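Long-range contact in thiazoline oxidase/subtilisin-like protease (Prochloron didemni, PDB 4H6X), which probably cleaves the patellamide precursor peptide and, as a transamidating subtilisin-like protease, closes the product into a macrocycle: residues Leu106-Val118 with Gly127-Asp140. Residues are numbered along the deposited sequence; the frame is centred on the assembly and turned at random.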
ATOM      1  N   LEU A 106      11.285   3.140   8.339  1.00 26.99           N
ATOM      2  CA  LEU A 106      10.020   3.786   7.933  1.00 29.00           C
ATOM      3  C   LEU A 106      10.086   4.405   6.546  1.00 26.89           C
ATOM      4  O   LEU A 106       9.144   4.272   5.750  1.00 25.43           O
ATOM      5  CB  LEU A 106       9.599   4.854   8.952  1.00 31.18           C
ATOM      6  CG  LEU A 106       8.087   5.084   9.053  1.00 35.03           C
ATOM      7  CD1 LEU A 106       7.409   3.883   9.696  1.00 35.47           C
ATOM      8  CD2 LEU A 106       7.775   6.358   9.832  1.00 35.91           C
ATOM      9  N   ASN A 107      11.186   5.097   6.244  1.00 24.90           N
ATOM     10  CA  ASN A 107      11.302   5.758   4.942  1.00 24.38           C
ATOM     11  C   ASN A 107      11.511   4.749   3.830  1.00 25.12           C
ATOM     12  O   ASN A 107      10.979   4.905   2.722  1.00 25.29           O
ATOM     13  CB  ASN A 107      12.428   6.787   4.942  1.00 24.95           C
ATOM     14  CG  ASN A 107      12.182   7.912   5.922  1.00 27.03           C
ATOM     15  OD1 ASN A 107      11.045   8.153   6.338  1.00 26.37           O
ATOM     16  ND2 ASN A 107      13.251   8.615   6.300  1.00 27.59           N
ATOM     17  N   ASP A 108      12.278   3.705   4.143  1.00 24.09           N
ATOM     18  CA  ASP A 108      12.506   2.617   3.202  1.00 25.99           C
ATOM     19  C   ASP A 108      11.159   1.949   2.867  1.00 25.91           C
ATOM     20  O   ASP A 108      10.857   1.677   1.706  1.00 25.72           O
ATOM     21  CB  ASP A 108      13.471   1.597   3.816  1.00 26.35           C
ATOM     22  CG  ASP A 108      13.687   0.393   2.933  1.00 27.99           C
ATOM     23  OD1 ASP A 108      14.536   0.485   2.031  1.00 29.05           O
ATOM     24  OD2 ASP A 108      13.016  -0.640   3.148  1.00 27.50           O
ATOM     25  N   HIS A 109      10.368   1.706   3.908  1.00 25.62           N
ATOM     26  CA  HIS A 109       9.050   1.080   3.784  1.00 27.03           C
ATOM     27  C   HIS A 109       8.117   1.937   2.907  1.00 26.24           C
ATOM     28  O   HIS A 109       7.421   1.428   2.022  1.00 26.91           O
ATOM     29  CB  HIS A 109       8.486   0.878   5.191  1.00 26.69           C
ATOM     30  CG  HIS A 109       7.230   0.079   5.233  1.00 30.19           C
ATOM     31  ND1 HIS A 109       5.982   0.649   5.097  1.00 30.16           N
ATOM     32  CD2 HIS A 109       7.024  -1.246   5.422  1.00 29.72           C
ATOM     33  CE1 HIS A 109       5.061  -0.295   5.180  1.00 31.43           C
ATOM     34  NE2 HIS A 109       5.670  -1.452   5.372  1.00 32.04           N
ATOM     35  N   ALA A 110       8.141   3.248   3.137  1.00 25.54           N
ATOM     36  CA  ALA A 110       7.405   4.206   2.335  1.00 25.23           C
ATOM     37  C   ALA A 110       7.776   4.137   0.854  1.00 25.43           C
ATOM     38  O   ALA A 110       6.897   4.209   0.006  1.00 23.61           O
ATOM     39  CB  ALA A 110       7.621   5.621   2.860  1.00 24.73           C
ATOM     40  N   CYS A 111       9.070   4.010   0.542  1.00 26.39           N
ATOM     41  CA  CYS A 111       9.478   3.924  -0.875  1.00 26.27           C
ATOM     42  C   CYS A 111       8.884   2.695  -1.522  1.00 24.65           C
ATOM     43  O   CYS A 111       8.409   2.751  -2.651  1.00 25.34           O
ATOM     44  CB  CYS A 111      10.994   3.850  -1.052  1.00 28.00           C
ATOM     45  SG  CYS A 111      11.885   5.367  -0.672  1.00 34.07           S
ATOM     46  N   HIS A 112       8.968   1.584  -0.802  1.00 23.75           N
ATOM     47  CA  HIS A 112       8.512   0.301  -1.287  1.00 25.30           C
ATOM     48  C   HIS A 112       6.993   0.326  -1.497  1.00 24.27           C
ATOM     49  O   HIS A 112       6.507   0.031  -2.590  1.00 24.45           O
ATOM     50  CB  HIS A 112       8.886  -0.801  -0.294  1.00 25.34           C
ATOM     51  CG  HIS A 112       9.007  -2.152  -0.918  1.00 29.76           C
ATOM     52  ND1 HIS A 112       7.921  -2.970  -1.136  1.00 29.45           N
ATOM     53  CD2 HIS A 112      10.089  -2.826  -1.387  1.00 31.42           C
ATOM     54  CE1 HIS A 112       8.326  -4.095  -1.700  1.00 32.15           C
ATOM     55  NE2 HIS A 112       9.637  -4.035  -1.861  1.00 32.46           N
ATOM     56  N   VAL A 113       6.268   0.660  -0.434  1.00 23.14           N
ATOM     57  CA  VAL A 113       4.795   0.714  -0.456  1.00 24.50           C
ATOM     58  C   VAL A 113       4.301   1.647  -1.560  1.00 23.58           C
ATOM     59  O   VAL A 113       3.450   1.268  -2.334  1.00 24.24           O
ATOM     60  CB  VAL A 113       4.244   1.125   0.936  1.00 25.03           C
ATOM     61  CG1 VAL A 113       2.818   1.664   0.854  1.00 27.12           C
ATOM     62  CG2 VAL A 113       4.307  -0.068   1.867  1.00 25.93           C
ATOM     63  N   THR A 114       4.876   2.842  -1.658  1.00 23.00           N
ATOM     64  CA  THR A 114       4.420   3.826  -2.639  1.00 24.01           C
ATOM     65  C   THR A 114       4.659   3.338  -4.074  1.00 25.06           C
ATOM     66  O   THR A 114       3.785   3.482  -4.935  1.00 24.87           O
ATOM     67  CB  THR A 114       5.067   5.203  -2.392  1.00 23.96           C
ATOM     68  OG1 THR A 114       4.803   5.612  -1.037  1.00 24.27           O
ATOM     69  CG2 THR A 114       4.517   6.242  -3.340  1.00 24.32           C
ATOM     70  N   SER A 115       5.830   2.751  -4.317  1.00 24.00           N
ATOM     71  CA  SER A 115       6.146   2.186  -5.639  1.00 24.89           C
ATOM     72  C   SER A 115       5.211   1.022  -6.007  1.00 24.85           C
ATOM     73  O   SER A 115       4.824   0.870  -7.174  1.00 25.24           O
ATOM     74  CB  SER A 115       7.626   1.761  -5.713  1.00 24.47           C
ATOM     75  OG  SER A 115       7.880   0.591  -4.929  1.00 24.89           O
ATOM     76  N   THR A 116       4.839   0.215  -5.015  1.00 24.96           N
ATOM     77  CA  THR A 116       3.893  -0.902  -5.234  1.00 27.94           C
ATOM     78  C   THR A 116       2.528  -0.405  -5.714  1.00 26.77           C
ATOM     79  O   THR A 116       1.847  -1.055  -6.520  1.00 25.60           O
ATOM     80  CB  THR A 116       3.737  -1.752  -3.952  1.00 30.05           C
ATOM     81  OG1 THR A 116       4.982  -2.416  -3.694  1.00 35.03           O
ATOM     82  CG2 THR A 116       2.632  -2.812  -4.098  1.00 34.53           C
ATOM     83  N   ILE A 117       2.129   0.748  -5.200  1.00 25.09           N
ATOM     84  CA  ILE A 117       0.845   1.318  -5.525  1.00 24.20           C
ATOM     85  C   ILE A 117       0.915   2.077  -6.846  1.00 24.63           C
ATOM     86  O   ILE A 117       0.025   1.943  -7.697  1.00 24.08           O
ATOM     87  CB  ILE A 117       0.320   2.211  -4.367  1.00 22.66           C
ATOM     88  CG1 ILE A 117       0.003   1.326  -3.141  1.00 22.15           C
ATOM     89  CG2 ILE A 117      -0.902   2.993  -4.817  1.00 23.20           C
ATOM     90  CD1 ILE A 117      -0.213   2.078  -1.834  1.00 20.84           C
ATOM     91  N   VAL A 118       1.961   2.876  -7.024  1.00 24.26           N
ATOM     92  CA  VAL A 118       1.927   3.871  -8.097  1.00 26.17           C
ATOM     93  C   VAL A 118       3.129   3.899  -9.049  1.00 27.17           C
ATOM     94  O   VAL A 118       3.182   4.733  -9.958  1.00 27.43           O
ATOM     95  CB  VAL A 118       1.635   5.282  -7.539  1.00 26.35           C
ATOM     96  CG1 VAL A 118       2.908   5.958  -7.029  1.00 26.77           C
ATOM     97  CG2 VAL A 118       0.932   6.145  -8.575  1.00 26.57           C
ATOM     98  N   GLY A 127       3.707  -0.293 -10.527  1.00 29.13           N
ATOM     99  CA  GLY A 127       2.729  -0.429  -9.448  1.00 29.29           C
ATOM    100  C   GLY A 127       1.367  -0.908  -9.934  1.00 28.17           C
ATOM    101  O   GLY A 127       1.123  -0.984 -11.129  1.00 29.91           O
ATOM    102  N   ILE A 128       0.484  -1.231  -8.997  1.00 28.21           N
ATOM    103  CA  ILE A 128      -0.862  -1.711  -9.320  1.00 27.81           C
ATOM    104  C   ILE A 128      -1.694  -0.619  -9.986  1.00 28.06           C
ATOM    105  O   ILE A 128      -2.452  -0.884 -10.932  1.00 29.44           O
ATOM    106  CB  ILE A 128      -1.566  -2.257  -8.054  1.00 28.45           C
ATOM    107  CG1 ILE A 128      -0.763  -3.434  -7.468  1.00 28.77           C
ATOM    108  CG2 ILE A 128      -3.008  -2.666  -8.347  1.00 26.88           C
ATOM    109  CD1 ILE A 128      -0.717  -4.686  -8.331  1.00 28.29           C
ATOM    110  N   ALA A 129      -1.529   0.617  -9.527  1.00 27.54           N
ATOM    111  CA  ALA A 129      -2.395   1.701  -9.978  1.00 28.60           C
ATOM    112  C   ALA A 129      -1.613   2.976 -10.336  1.00 29.40           C
ATOM    113  O   ALA A 129      -1.793   4.036  -9.696  1.00 29.82           O
ATOM    114  CB  ALA A 129      -3.474   1.975  -8.931  1.00 29.57           C
ATOM    115  N   PRO A 130      -0.746   2.884 -11.371  1.00 29.89           N
ATOM    116  CA  PRO A 130       0.150   3.989 -11.754  1.00 30.30           C
ATOM    117  C   PRO A 130      -0.548   5.303 -12.141  1.00 31.48           C
ATOM    118  O   PRO A 130       0.102   6.354 -12.154  1.00 30.13           O
ATOM    119  CB  PRO A 130       0.904   3.423 -12.968  1.00 31.25           C
ATOM    120  CG  PRO A 130      -0.020   2.391 -13.534  1.00 31.60           C
ATOM    121  CD  PRO A 130      -0.622   1.746 -12.308  1.00 30.40           C
ATOM    122  N   ASN A 131      -1.844   5.258 -12.449  1.00 30.23           N
ATOM    123  CA  ASN A 131      -2.538   6.469 -12.909  1.00 31.29           C
ATOM    124  C   ASN A 131      -3.400   7.186 -11.874  1.00 29.73           C
ATOM    125  O   ASN A 131      -3.969   8.237 -12.170  1.00 29.03           O
ATOM    126  CB  ASN A 131      -3.361   6.195 -14.182  1.00 34.27           C
ATOM    127  CG  ASN A 131      -2.504   6.147 -15.440  1.00 38.82           C
ATOM    128  OD1 ASN A 131      -2.930   5.626 -16.474  1.00 41.22           O
ATOM    129  ND2 ASN A 131      -1.298   6.698 -15.361  1.00 37.20           N
ATOM    130  N   CYS A 132      -3.493   6.626 -10.671  1.00 29.17           N
ATOM    131  CA  CYS A 132      -4.177   7.303  -9.557  1.00 29.42           C
ATOM    132  C   CYS A 132      -3.320   8.401  -8.973  1.00 29.67           C
ATOM    133  O   CYS A 132      -2.091   8.399  -9.149  1.00 29.34           O
ATOM    134  CB  CYS A 132      -4.545   6.302  -8.459  1.00 29.47           C
ATOM    135  SG  CYS A 132      -5.790   5.110  -9.000  1.00 29.95           S
ATOM    136  N   ARG A 133      -3.971   9.335  -8.280  1.00 28.86           N
ATOM    137  CA  ARG A 133      -3.289  10.425  -7.579  1.00 29.05           C
ATOM    138  C   ARG A 133      -2.854   9.908  -6.210  1.00 29.23           C
ATOM    139  O   ARG A 133      -3.643   9.287  -5.486  1.00 29.01           O
ATOM    140  CB  ARG A 133      -4.237  11.621  -7.424  1.00 32.56           C
ATOM    141  CG  ARG A 133      -3.653  12.856  -6.744  1.00 35.02           C
ATOM    142  CD  ARG A 133      -4.605  14.037  -6.894  1.00 38.72           C
ATOM    143  NE  ARG A 133      -4.249  15.153  -6.023  1.00 43.43           N
ATOM    144  CZ  ARG A 133      -4.892  15.474  -4.901  1.00 44.80           C
ATOM    145  NH1 ARG A 133      -5.949  14.773  -4.501  1.00 47.64           N
ATOM    146  NH2 ARG A 133      -4.485  16.511  -4.180  1.00 46.24           N
ATOM    147  N   VAL A 134      -1.589  10.131  -5.866  1.00 26.86           N
ATOM    148  CA  VAL A 134      -1.085   9.671  -4.578  1.00 26.46           C
ATOM    149  C   VAL A 134      -0.521  10.843  -3.788  1.00 25.50           C
ATOM    150  O   VAL A 134       0.267  11.638  -4.327  1.00 23.74           O
ATOM    151  CB  VAL A 134      -0.008   8.576  -4.734  1.00 26.89           C
ATOM    152  CG1 VAL A 134       0.717   8.352  -3.408  1.00 26.58           C
ATOM    153  CG2 VAL A 134      -0.630   7.273  -5.237  1.00 26.87           C
ATOM    154  N   ILE A 135      -0.955  10.951  -2.532  1.00 23.80           N
ATOM    155  CA  ILE A 135      -0.365  11.889  -1.567  1.00 23.34           C
ATOM    156  C   ILE A 135       0.334  11.093  -0.472  1.00 24.78           C
ATOM    157  O   ILE A 135      -0.300  10.303   0.239  1.00 24.49           O
ATOM    158  CB  ILE A 135      -1.424  12.813  -0.923  1.00 24.14           C
ATOM    159  CG1 ILE A 135      -2.084  13.696  -1.999  1.00 24.55           C
ATOM    160  CG2 ILE A 135      -0.806  13.666   0.208  1.00 23.96           C
ATOM    161  CD1 ILE A 135      -3.327  14.452  -1.527  1.00 25.50           C
ATOM    162  N   ASN A 136       1.648  11.270  -0.367  1.00 23.51           N
ATOM    163  CA  ASN A 136       2.385  10.756   0.775  1.00 23.76           C
ATOM    164  C   ASN A 136       2.306  11.738   1.939  1.00 22.06           C
ATOM    165  O   ASN A 136       2.546  12.936   1.767  1.00 23.95           O
ATOM    166  CB  ASN A 136       3.844  10.487   0.395  1.00 23.59           C
ATOM    167  CG  ASN A 136       4.022   9.182  -0.371  1.00 25.84           C
ATOM    168  OD1 ASN A 136       4.026   8.094   0.219  1.00 27.28           O
ATOM    169  ND2 ASN A 136       4.199   9.283  -1.674  1.00 23.27           N
ATOM    170  N   MET A 137       1.964  11.238   3.121  1.00 22.57           N
ATOM    171  CA  MET A 137       1.986  12.059   4.334  1.00 21.95           C
ATOM    172  C   MET A 137       3.042  11.484   5.289  1.00 23.01           C
ATOM    173  O   MET A 137       2.722  10.646   6.152  1.00 21.86           O
ATOM    174  CB  MET A 137       0.603  12.085   4.993  1.00 22.75           C
ATOM    175  CG  MET A 137       0.488  13.070   6.155  1.00 22.55           C
ATOM    176  SD  MET A 137      -1.057  12.914   7.090  1.00 24.86           S
ATOM    177  CE  MET A 137      -2.241  13.261   5.802  1.00 20.88           C
ATOM    178  N   PRO A 138       4.315  11.899   5.121  1.00 22.67           N
ATOM    179  CA  PRO A 138       5.397  11.226   5.862  1.00 23.22           C
ATOM    180  C   PRO A 138       5.319  11.456   7.364  1.00 24.05           C
ATOM    181  O   PRO A 138       4.989  12.558   7.797  1.00 24.06           O
ATOM    182  CB  PRO A 138       6.668  11.889   5.310  1.00 23.47           C
ATOM    183  CG  PRO A 138       6.266  12.391   3.962  1.00 24.48           C
ATOM    184  CD  PRO A 138       4.849  12.879   4.164  1.00 22.76           C
ATOM    185  N   GLN A 139       5.664  10.423   8.132  1.00 23.59           N
ATOM    186  CA  GLN A 139       5.566  10.426   9.584  1.00 25.67           C
ATOM    187  C   GLN A 139       6.933  10.277  10.285  1.00 27.47           C
ATOM    188  O   GLN A 139       6.997  10.166  11.517  1.00 26.79           O
ATOM    189  CB  GLN A 139       4.655   9.273  10.043  1.00 25.36           C
ATOM    190  CG  GLN A 139       3.252   9.265   9.435  1.00 24.44           C
ATOM    191  CD  GLN A 139       2.461  10.512   9.791  1.00 25.36           C
ATOM    192  OE1 GLN A 139       2.503  10.984  10.929  1.00 25.80           O
ATOM    193  NE2 GLN A 139       1.760  11.068   8.814  1.00 24.65           N
ATOM    194  N   ASP A 140       8.025  10.249   9.526  1.00 30.63           N
ATOM    195  CA  ASP A 140       9.305   9.808  10.130  1.00 33.10           C
ATOM    196  C   ASP A 140       9.878  10.812  11.136  1.00 33.15           C
ATOM    197  O   ASP A 140      10.690  10.443  12.019  1.00 34.28           O
ATOM    198  CB  ASP A 140      10.334   9.418   9.065  1.00 33.34           C
ATOM    199  CG  ASP A 140      10.768  10.584   8.212  1.00 35.17           C
ATOM    200  OD1 ASP A 140       9.879  11.224   7.586  1.00 33.58           O
ATOM    201  OD2 ASP A 140      12.004  10.843   8.163  1.00 35.18           O
TER
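The carbonyl oxygens of T116 and I117, in the last turn of helix 101-118, take backbone N-H groups from the returning chain: I128 N lies 2.8 Å from T116 O, and A129 N 2.7 Å from I117 O. G127, without a side chain, lets the chain come close here, its CA 3.1 Å from T116 O. Just beyond, V118 and V134 meet tip to tip, V118 CB 3.8 Å from V134 CG2. With chi1 of V118 at 84°, CG1 lies between the backbone N and the carbonyl carbon, which leaves CG2 anti to the N; CG2 also touches V134 and reaches the carbonyl oxygens of A129 and P130 in the type I turn A129-C132. I35 and I37 of strand 34-39 and V54 of strand 53-56 extend this apolar layer. Midway along the helix, T114 and N136 approach from opposite directions. T114 OG1 sits 2.7 Å from A110 O and 2.9 Å from N136 OD1, within reach of two acceptors for its one proton, while N136 ND2 bonds to Y44. The other end is looser and partly exposed. L106 reaches Q139 and D140 with CD2, 3.8 Å from D140 CA, and the amide of N107 stands nearly perpendicular to the D140 carboxylate. N107 ND2 donates to D140 OD2 at 3.2 Å from above the carboxylate plane; D140 also forms a salt bridge with R103, and N107 OD1 accepts from D41 N. Helix segment 106-118 runs antiparallel to strand 133-138 (171°), packs on the parallel sheet of a subtilisin-like fold and carries H109, which bonds to D39 and S274 in the geometry of a Ser-His-Asp catalytic triad.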